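Local coordinates for cell shape-determining protein MreC (Streptococcus pneumoniae, PDB 2QF4) that helps form and maintain cell shape, probably as part of the elongasome that synthesizes peripheral peptidoglycan, at residues 71-85 with 115-127. Numbering follows the deposited sequence.
Sequences DKISVKIQHGSTTIY and VTTGGLGNFNVAD. With EDO (1,2-ethanediol), chain E.
The carbonyl oxygen of S74 meets two partners: the amide of G118 reaches it at 2.9 Å (N to O), entering from above the carbonyl plane, and a water that accepts the N-H of G119 lies 2.8 Å from S74 O. S74 shows how one residue can tie a strand to a neighbouring loop through backbone and side chain alike. With its hydroxyl turned anti to the backbone N (chi1 166°), S74 OG accepts the N-H of L120 (N to OG 3.2 Å). Further along, K76 and T116 form an antiparallel hydrogen-bonded pair, K76 N to T116 O 2.8 Å and T116 N to K76 O 3.0 Å. In one of its two conformers, the extended chain of K76 runs past T116 OG1, K76 NZ meeting D127 OD1 on the syn side at 2.8 Å in a salt bridge, and a water links NZ to G118 O and Y85 OH. At the far end the F123 ring turns its edge to D71 O, CE2 to O 3.5 Å, and reaches L40 and S50. Strands 74-79 and 114-118 thus close the second six-stranded antiparallel barrel of MreC's major periplasmic domain, an architecture shared with alpha-lytic protease, while F123 bridges to the first.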
ATOM      1  N   ASP A  71      -0.945   8.579  -3.998  1.00 10.07           N
ATOM      2  CA  ASP A  71      -1.774   8.395  -2.808  1.00 10.54           C
ATOM      3  C   ASP A  71      -1.027   8.533  -1.490  1.00 10.17           C
ATOM      4  O   ASP A  71      -1.664   8.514  -0.436  1.00 10.44           O
ATOM      5  CB  ASP A  71      -2.492   7.075  -2.910  1.00 11.82           C
ATOM      6  CG  ASP A  71      -3.408   7.028  -4.119  1.00 15.79           C
ATOM      7  OD1 ASP A  71      -3.908   8.092  -4.531  1.00 21.45           O
ATOM      8  OD2 ASP A  71      -3.573   5.937  -4.695  1.00 23.90           O
ATOM      9  N   LYS A  72       0.290   8.696  -1.517  1.00  9.71           N
ATOM     10  CA  LYS A  72       1.062   8.993  -0.290  1.00 10.94           C
ATOM     11  C   LYS A  72       0.768   7.950   0.779  1.00  9.71           C
ATOM     12  O   LYS A  72       0.595   8.274   1.956  1.00 11.04           O
ATOM     13  CB  LYS A  72       0.773  10.417   0.218  1.00 11.77           C
ATOM     14  CG  LYS A  72       1.142  11.497  -0.809  1.00 14.88           C
ATOM     15  CD  LYS A  72       1.022  12.905  -0.231  1.00 16.61           C
ATOM     16  CE  LYS A  72       1.269  14.024  -1.280  1.00 21.17           C
ATOM     17  NZ  LYS A  72      -0.008  14.294  -2.051  1.00 28.17           N
ATOM     18  N   ILE A  73       0.802   6.681   0.375  1.00  8.18           N
ATOM     19  CA  ILE A  73       0.584   5.591   1.289  1.00  8.15           C
ATOM     20  C   ILE A  73       1.810   5.436   2.181  1.00  7.36           C
ATOM     21  O   ILE A  73       2.919   5.199   1.700  1.00  7.02           O
ATOM     22  CB  ILE A  73       0.309   4.258   0.568  1.00  7.85           C
ATOM     23  CG1 ILE A  73      -0.952   4.350  -0.300  1.00  8.52           C
ATOM     24  CG2 ILE A  73       0.164   3.114   1.592  1.00  8.43           C
ATOM     25  CD1 ILE A  73      -0.996   3.231  -1.378  1.00 10.06           C
ATOM     26  N   SER A  74       1.613   5.579   3.487  1.00  6.82           N
ATOM     27  CA  SER A  74       2.678   5.434   4.469  1.00  7.27           C
ATOM     28  C   SER A  74       3.132   3.993   4.610  1.00  7.16           C
ATOM     29  O   SER A  74       2.303   3.100   4.744  1.00  7.98           O
ATOM     30  CB  SER A  74       2.120   5.939   5.820  1.00  7.40           C
ATOM     31  OG  SER A  74       2.944   5.568   6.916  1.00  8.52           O
ATOM     32  N   VAL A  75       4.446   3.776   4.598  1.00  6.95           N
ATOM     33  CA  VAL A  75       5.061   2.483   4.837  1.00  7.25           C
ATOM     34  C   VAL A  75       6.181   2.645   5.834  1.00  7.35           C
ATOM     35  O   VAL A  75       6.672   3.734   6.088  1.00  8.07           O
ATOM     36  CB  VAL A  75       5.592   1.830   3.514  1.00  7.97           C
ATOM     37  CG1 VAL A  75       4.414   1.501   2.608  1.00  9.76           C
ATOM     38  CG2 VAL A  75       6.625   2.699   2.795  1.00 10.77           C
ATOM     39  N   LYS A  76       6.571   1.504   6.382  1.00  8.27           N
ATOM     40  CA  LYS A  76       7.711   1.460   7.270  1.00  8.67           C
ATOM     41  C   LYS A  76       8.519   0.204   6.984  1.00  8.37           C
ATOM     42  O   LYS A  76       8.038  -0.826   6.534  1.00  9.08           O
ATOM     43  CB  LYS A  76       7.299   1.559   8.741  1.00  9.65           C
ATOM     44  CG  LYS A  76       6.461   0.451   9.225  1.00  9.75           C
ATOM     45  CD  LYS A  76       5.961   0.683  10.651  1.00 10.89           C
ATOM     46  CE  LYS A  76       5.055  -0.443  11.082  0.50 10.89           C
ATOM     47  NZ  LYS A  76       4.570  -0.246  12.489  0.50  9.25           N
ATOM     48  N   ILE A  77       9.820   0.348   7.211  1.00  8.75           N
ATOM     49  CA  ILE A  77      10.841  -0.664   6.938  1.00  9.48           C
ATOM     50  C   ILE A  77      11.514  -0.988   8.269  1.00  9.16           C
ATOM     51  O   ILE A  77      11.962  -0.081   8.974  1.00  9.92           O
ATOM     52  CB  ILE A  77      11.893  -0.120   5.961  1.00  9.43           C
ATOM     53  CG1 ILE A  77      11.241   0.357   4.647  1.00 10.70           C
ATOM     54  CG2 ILE A  77      12.956  -1.151   5.690  1.00 11.12           C
ATOM     55  CD1 ILE A  77      12.160   1.184   3.742  1.00 14.08           C
ATOM     56  N   GLN A  78      11.601  -2.278   8.592  1.00 10.14           N
ATOM     57  CA  GLN A  78      12.260  -2.696   9.819  1.00 11.41           C
ATOM     58  C   GLN A  78      13.669  -3.147   9.527  1.00 12.10           C
ATOM     59  O   GLN A  78      13.878  -4.067   8.753  1.00 12.77           O
ATOM     60  CB  GLN A  78      11.456  -3.833  10.469  1.00 11.82           C
ATOM     61  CG  GLN A  78      11.820  -4.078  11.929  1.00 14.96           C
ATOM     62  CD  GLN A  78      11.580  -2.874  12.834  1.00 16.42           C
ATOM     63  OE1 GLN A  78      10.706  -2.025  12.567  1.00 15.60           O
ATOM     64  NE2 GLN A  78      12.333  -2.803  13.937  1.00 19.70           N
ATOM     65  N   HIS A  79      14.647  -2.476  10.126  1.00 11.84           N
ATOM     66  CA  HIS A  79      16.052  -2.825   9.976  1.00 12.66           C
ATOM     67  C   HIS A  79      16.595  -3.098  11.372  1.00 14.29           C
ATOM     68  O   HIS A  79      16.900  -2.172  12.126  1.00 14.44           O
ATOM     69  CB  HIS A  79      16.827  -1.697   9.328  1.00 12.70           C
ATOM     70  CG  HIS A  79      18.260  -2.033   9.095  1.00 13.64           C
ATOM     71  ND1 HIS A  79      18.657  -2.823   8.042  1.00 13.96           N
ATOM     72  CD2 HIS A  79      19.381  -1.737   9.799  1.00 14.58           C
ATOM     73  CE1 HIS A  79      19.968  -2.960   8.080  1.00 14.27           C
ATOM     74  NE2 HIS A  79      20.430  -2.313   9.138  1.00 16.07           N
ATOM     75  N   GLY A  80      16.683  -4.381  11.695  1.00 15.89           N
ATOM     76  CA  GLY A  80      16.987  -4.816  13.051  1.00 16.70           C
ATOM     77  C   GLY A  80      16.008  -4.185  14.021  1.00 17.39           C
ATOM     78  O   GLY A  80      14.801  -4.369  13.909  1.00 19.59           O
ATOM     79  N   SER A  81      16.550  -3.420  14.955  1.00 18.58           N
ATOM     80  CA  SER A  81      15.735  -2.767  15.990  1.00 18.96           C
ATOM     81  C   SER A  81      15.278  -1.344  15.614  1.00 19.17           C
ATOM     82  O   SER A  81      14.612  -0.664  16.418  1.00 21.38           O
ATOM     83  CB  SER A  81      16.483  -2.749  17.326  1.00 20.90           C
ATOM     84  OG  SER A  81      17.640  -1.940  17.258  1.00 23.51           O
ATOM     85  N   THR A  82      15.597  -0.871  14.407  1.00 16.77           N
ATOM     86  CA  THR A  82      15.132   0.462  14.009  1.00 16.29           C
ATOM     87  C   THR A  82      14.084   0.395  12.921  1.00 14.79           C
ATOM     88  O   THR A  82      14.025  -0.524  12.141  1.00 15.36           O
ATOM     89  CB  THR A  82      16.254   1.355  13.466  0.50 17.19           C
ATOM     90  OG1 THR A  82      17.515   0.975  14.028  0.50 16.47           O
ATOM     91  CG2 THR A  82      15.919   2.862  13.768  0.50 14.69           C
ATOM     92  N   THR A  83      13.230   1.396  12.921  1.00 13.12           N
ATOM     93  CA  THR A  83      12.150   1.532  11.944  1.00 12.54           C
ATOM     94  C   THR A  83      12.355   2.792  11.138  1.00 11.77           C
ATOM     95  O   THR A  83      12.614   3.855  11.705  1.00 13.46           O
ATOM     96  CB  THR A  83      10.811   1.594  12.678  1.00 13.28           C
ATOM     97  OG1 THR A  83      10.740   0.504  13.617  1.00 15.88           O
ATOM     98  CG2 THR A  83       9.659   1.492  11.725  1.00 14.23           C
ATOM     99  N   ILE A  84      12.219   2.675   9.824  1.00  9.92           N
ATOM    100  CA  ILE A  84      12.309   3.790   8.885  1.00  9.61           C
ATOM    101  C   ILE A  84      10.967   3.962   8.210  1.00  8.92           C
ATOM    102  O   ILE A  84      10.441   3.007   7.648  1.00  9.66           O
ATOM    103  CB  ILE A  84      13.402   3.534   7.807  1.00  9.92           C
ATOM    104  CG1 ILE A  84      14.797   3.192   8.417  1.00 11.61           C
ATOM    105  CG2 ILE A  84      13.482   4.749   6.863  1.00 10.75           C
ATOM    106  CD1 ILE A  84      15.102   1.741   8.550  1.00 12.27           C
ATOM    107  N   TYR A  85      10.419   5.165   8.273  1.00  8.04           N
ATOM    108  CA  TYR A  85       9.147   5.472   7.614  1.00  7.79           C
ATOM    109  C   TYR A  85       9.391   6.133   6.275  1.00  8.03           C
ATOM    110  O   TYR A  85      10.342   6.897   6.116  1.00  8.84           O
ATOM    111  CB  TYR A  85       8.309   6.396   8.515  1.00  8.14           C
ATOM    112  CG  TYR A  85       7.676   5.678   9.693  1.00  8.83           C
ATOM    113  CD1 TYR A  85       8.429   5.359  10.817  1.00  9.64           C
ATOM    114  CD2 TYR A  85       6.351   5.301   9.664  1.00  9.15           C
ATOM    115  CE1 TYR A  85       7.862   4.668  11.888  1.00  9.00           C
ATOM    116  CE2 TYR A  85       5.770   4.621  10.743  1.00 10.15           C
ATOM    117  CZ  TYR A  85       6.541   4.291  11.839  1.00  9.21           C
ATOM    118  OH  TYR A  85       5.975   3.625  12.905  1.00 11.16           O
ATOM    119  N   VAL A 115       8.870  -4.748   4.944  1.00  8.70           N
ATOM    120  CA  VAL A 115       8.133  -3.531   4.708  1.00  8.15           C
ATOM    121  C   VAL A 115       6.669  -3.775   4.983  1.00  8.30           C
ATOM    122  O   VAL A 115       6.110  -4.764   4.497  1.00  8.83           O
ATOM    123  CB  VAL A 115       8.319  -3.028   3.248  1.00  8.66           C
ATOM    124  CG1 VAL A 115       7.677  -1.671   3.042  1.00  8.90           C
ATOM    125  CG2 VAL A 115       9.777  -3.009   2.887  1.00  9.84           C
ATOM    126  N   THR A 116       6.087  -2.917   5.808  1.00  8.44           N
ATOM    127  CA  THR A 116       4.678  -2.999   6.188  1.00  8.27           C
ATOM    128  C   THR A 116       4.083  -1.591   6.082  1.00  7.87           C
ATOM    129  O   THR A 116       4.790  -0.605   5.909  1.00  8.38           O
ATOM    130  CB  THR A 116       4.518  -3.557   7.628  1.00  9.18           C
ATOM    131  OG1 THR A 116       5.265  -2.723   8.525  1.00 10.33           O
ATOM    132  CG2 THR A 116       4.995  -4.972   7.695  1.00 11.20           C
ATOM    133  N   THR A 117       2.757  -1.482   6.183  1.00  7.74           N
ATOM    134  CA  THR A 117       2.167  -0.156   6.168  1.00  7.94           C
ATOM    135  C   THR A 117       2.523   0.565   7.467  1.00  7.95           C
ATOM    136  O   THR A 117       2.690  -0.036   8.526  1.00  8.63           O
ATOM    137  CB  THR A 117       0.681  -0.178   5.912  1.00  7.33           C
ATOM    138  OG1 THR A 117       0.019  -1.007   6.898  1.00  8.22           O
ATOM    139  CG2 THR A 117       0.383  -0.697   4.491  1.00  9.36           C
ATOM    140  N   GLY A 118       2.687   1.874   7.371  1.00  8.06           N
ATOM    141  CA  GLY A 118       3.121   2.696   8.478  1.00  8.78           C
ATOM    142  C   GLY A 118       2.052   3.315   9.325  1.00  9.54           C
ATOM    143  O   GLY A 118       2.290   3.671  10.481  1.00  9.95           O
ATOM    144  N   GLY A 119       0.861   3.485   8.769  1.00  8.91           N
ATOM    145  CA  GLY A 119      -0.270   4.090   9.491  1.00  9.76           C
ATOM    146  C   GLY A 119      -0.280   5.605   9.594  1.00  9.65           C
ATOM    147  O   GLY A 119      -1.178   6.138  10.224  1.00 11.09           O
ATOM    148  N   LEU A 120       0.629   6.307   8.936  1.00  9.75           N
ATOM    149  CA  LEU A 120       0.615   7.758   8.914  1.00 10.88           C
ATOM    150  C   LEU A 120      -0.180   8.230   7.711  1.00 10.53           C
ATOM    151  O   LEU A 120      -0.528   7.468   6.809  1.00  9.83           O
ATOM    152  CB  LEU A 120       2.049   8.288   8.863  1.00 11.23           C
ATOM    153  CG  LEU A 120       2.984   7.852   9.979  1.00 12.89           C
ATOM    154  CD1 LEU A 120       4.370   8.467   9.747  1.00 14.25           C
ATOM    155  CD2 LEU A 120       2.407   8.256  11.343  1.00 16.87           C
ATOM    156  N   GLY A 121      -0.504   9.508   7.690  1.00 11.37           N
ATOM    157  CA  GLY A 121      -1.217  10.100   6.565  1.00 11.32           C
ATOM    158  C   GLY A 121      -2.644   9.601   6.475  1.00 11.09           C
ATOM    159  O   GLY A 121      -3.267   9.241   7.466  1.00 11.11           O
ATOM    160  N   ASN A 122      -3.186   9.644   5.273  1.00 10.46           N
ATOM    161  CA  ASN A 122      -4.589   9.333   5.065  1.00 10.70           C
ATOM    162  C   ASN A 122      -4.916   7.865   5.223  1.00  9.78           C
ATOM    163  O   ASN A 122      -5.966   7.517   5.769  1.00 10.26           O
ATOM    164  CB  ASN A 122      -5.036   9.806   3.677  1.00 11.75           C
ATOM    165  CG  ASN A 122      -6.525   9.468   3.377  0.50 12.30           C
ATOM    166  OD1 ASN A 122      -7.432  10.064   3.941  0.50 16.80           O
ATOM    167  ND2 ASN A 122      -6.764   8.442   2.547  0.50 13.39           N
ATOM    168  N   PHE A 123      -4.028   6.989   4.785  1.00  8.98           N
ATOM    169  CA  PHE A 123      -4.280   5.535   4.784  1.00  8.04           C
ATOM    170  C   PHE A 123      -3.698   5.000   6.069  1.00  8.36           C
ATOM    171  O   PHE A 123      -2.699   4.324   6.096  1.00  9.57           O
ATOM    172  CB  PHE A 123      -3.710   4.933   3.518  1.00  8.88           C
ATOM    173  CG  PHE A 123      -4.435   5.396   2.283  1.00  8.41           C
ATOM    174  CD1 PHE A 123      -5.672   4.877   1.969  1.00  9.26           C
ATOM    175  CD2 PHE A 123      -3.915   6.369   1.468  1.00  9.46           C
ATOM    176  CE1 PHE A 123      -6.384   5.325   0.888  1.00  9.54           C
ATOM    177  CE2 PHE A 123      -4.628   6.818   0.365  1.00 10.46           C
ATOM    178  CZ  PHE A 123      -5.867   6.294   0.085  1.00 10.36           C
ATOM    179  N   ASN A 124      -4.395   5.313   7.154  1.00  8.32           N
ATOM    180  CA  ASN A 124      -3.847   5.270   8.502  1.00  8.95           C
ATOM    181  C   ASN A 124      -4.017   3.947   9.207  1.00  9.20           C
ATOM    182  O   ASN A 124      -4.417   3.883  10.335  1.00 10.74           O
ATOM    183  CB  ASN A 124      -4.373   6.453   9.351  1.00  9.45           C
ATOM    184  CG  ASN A 124      -5.862   6.434   9.603  1.00  9.59           C
ATOM    185  OD1 ASN A 124      -6.608   5.803   8.891  1.00 10.57           O
ATOM    186  ND2 ASN A 124      -6.293   7.108  10.668  1.00 12.15           N
ATOM    187  N   VAL A 125      -3.667   2.850   8.528  1.00  9.29           N
ATOM    188  CA  VAL A 125      -3.665   1.521   9.113  1.00  9.74           C
ATOM    189  C   VAL A 125      -2.274   0.934   8.953  1.00  9.07           C
ATOM    190  O   VAL A 125      -1.816   0.698   7.849  1.00  9.72           O
ATOM    191  CB  VAL A 125      -4.741   0.558   8.520  1.00 10.95           C
ATOM    192  CG1 VAL A 125      -4.877   0.706   7.033  0.50 11.05           C
ATOM    193  CG2 VAL A 125      -4.515  -0.876   8.932  0.50 11.58           C
ATOM    194  N   ALA A 126      -1.645   0.664  10.079  1.00  9.43           N
ATOM    195  CA  ALA A 126      -0.296   0.154  10.137  1.00  9.72           C
ATOM    196  C   ALA A 126      -0.231  -1.375  10.112  1.00  9.70           C
ATOM    197  O   ALA A 126      -1.221  -2.058  10.371  1.00 10.40           O
ATOM    198  CB  ALA A 126       0.395   0.696  11.416  1.00 10.93           C
ATOM    199  N   ASP A 127       0.950  -1.895   9.771  1.00  9.62           N
ATOM    200  CA  ASP A 127       1.349  -3.282   9.985  1.00  9.99           C
ATOM    201  C   ASP A 127       0.835  -4.278   8.957  1.00 10.47           C
ATOM    202  O   ASP A 127       1.059  -5.467   9.090  1.00 12.10           O
ATOM    203  CB  ASP A 127       1.024  -3.748  11.431  1.00 11.34           C
ATOM    204  CG  ASP A 127       1.663  -2.863  12.478  1.00 13.98           C
ATOM    205  OD1 ASP A 127       2.794  -2.420  12.324  1.00 15.78           O
ATOM    206  OD2 ASP A 127       1.001  -2.583  13.504  1.00 21.11           O
TER
HETATM  207  C1  EDO E 603      -2.613  -6.466  10.241  1.00 36.66           C
HETATM  208  O1  EDO E 603      -1.770  -6.921   9.181  1.00 37.87           O
HETATM  209  C2  EDO E 603      -2.634  -4.945  10.253  1.00 35.28           C
HETATM  210  O2  EDO E 603      -3.992  -4.506  10.161  1.00 36.48           O
HETATM  211  O   HOH W   1      -1.596  10.238   2.904  1.00 22.19           O
HETATM  212  O   HOH W   2      -0.998   6.996   4.186  1.00  8.66           O
HETATM  213  O   HOH W   3      -0.175   3.185   6.052  1.00  9.06           O
HETATM  214  O   HOH W   4       7.995  -3.387   8.714  1.00 13.54           O
HETATM  215  O   HOH W   5       3.551   2.505  12.575  1.00 13.89           O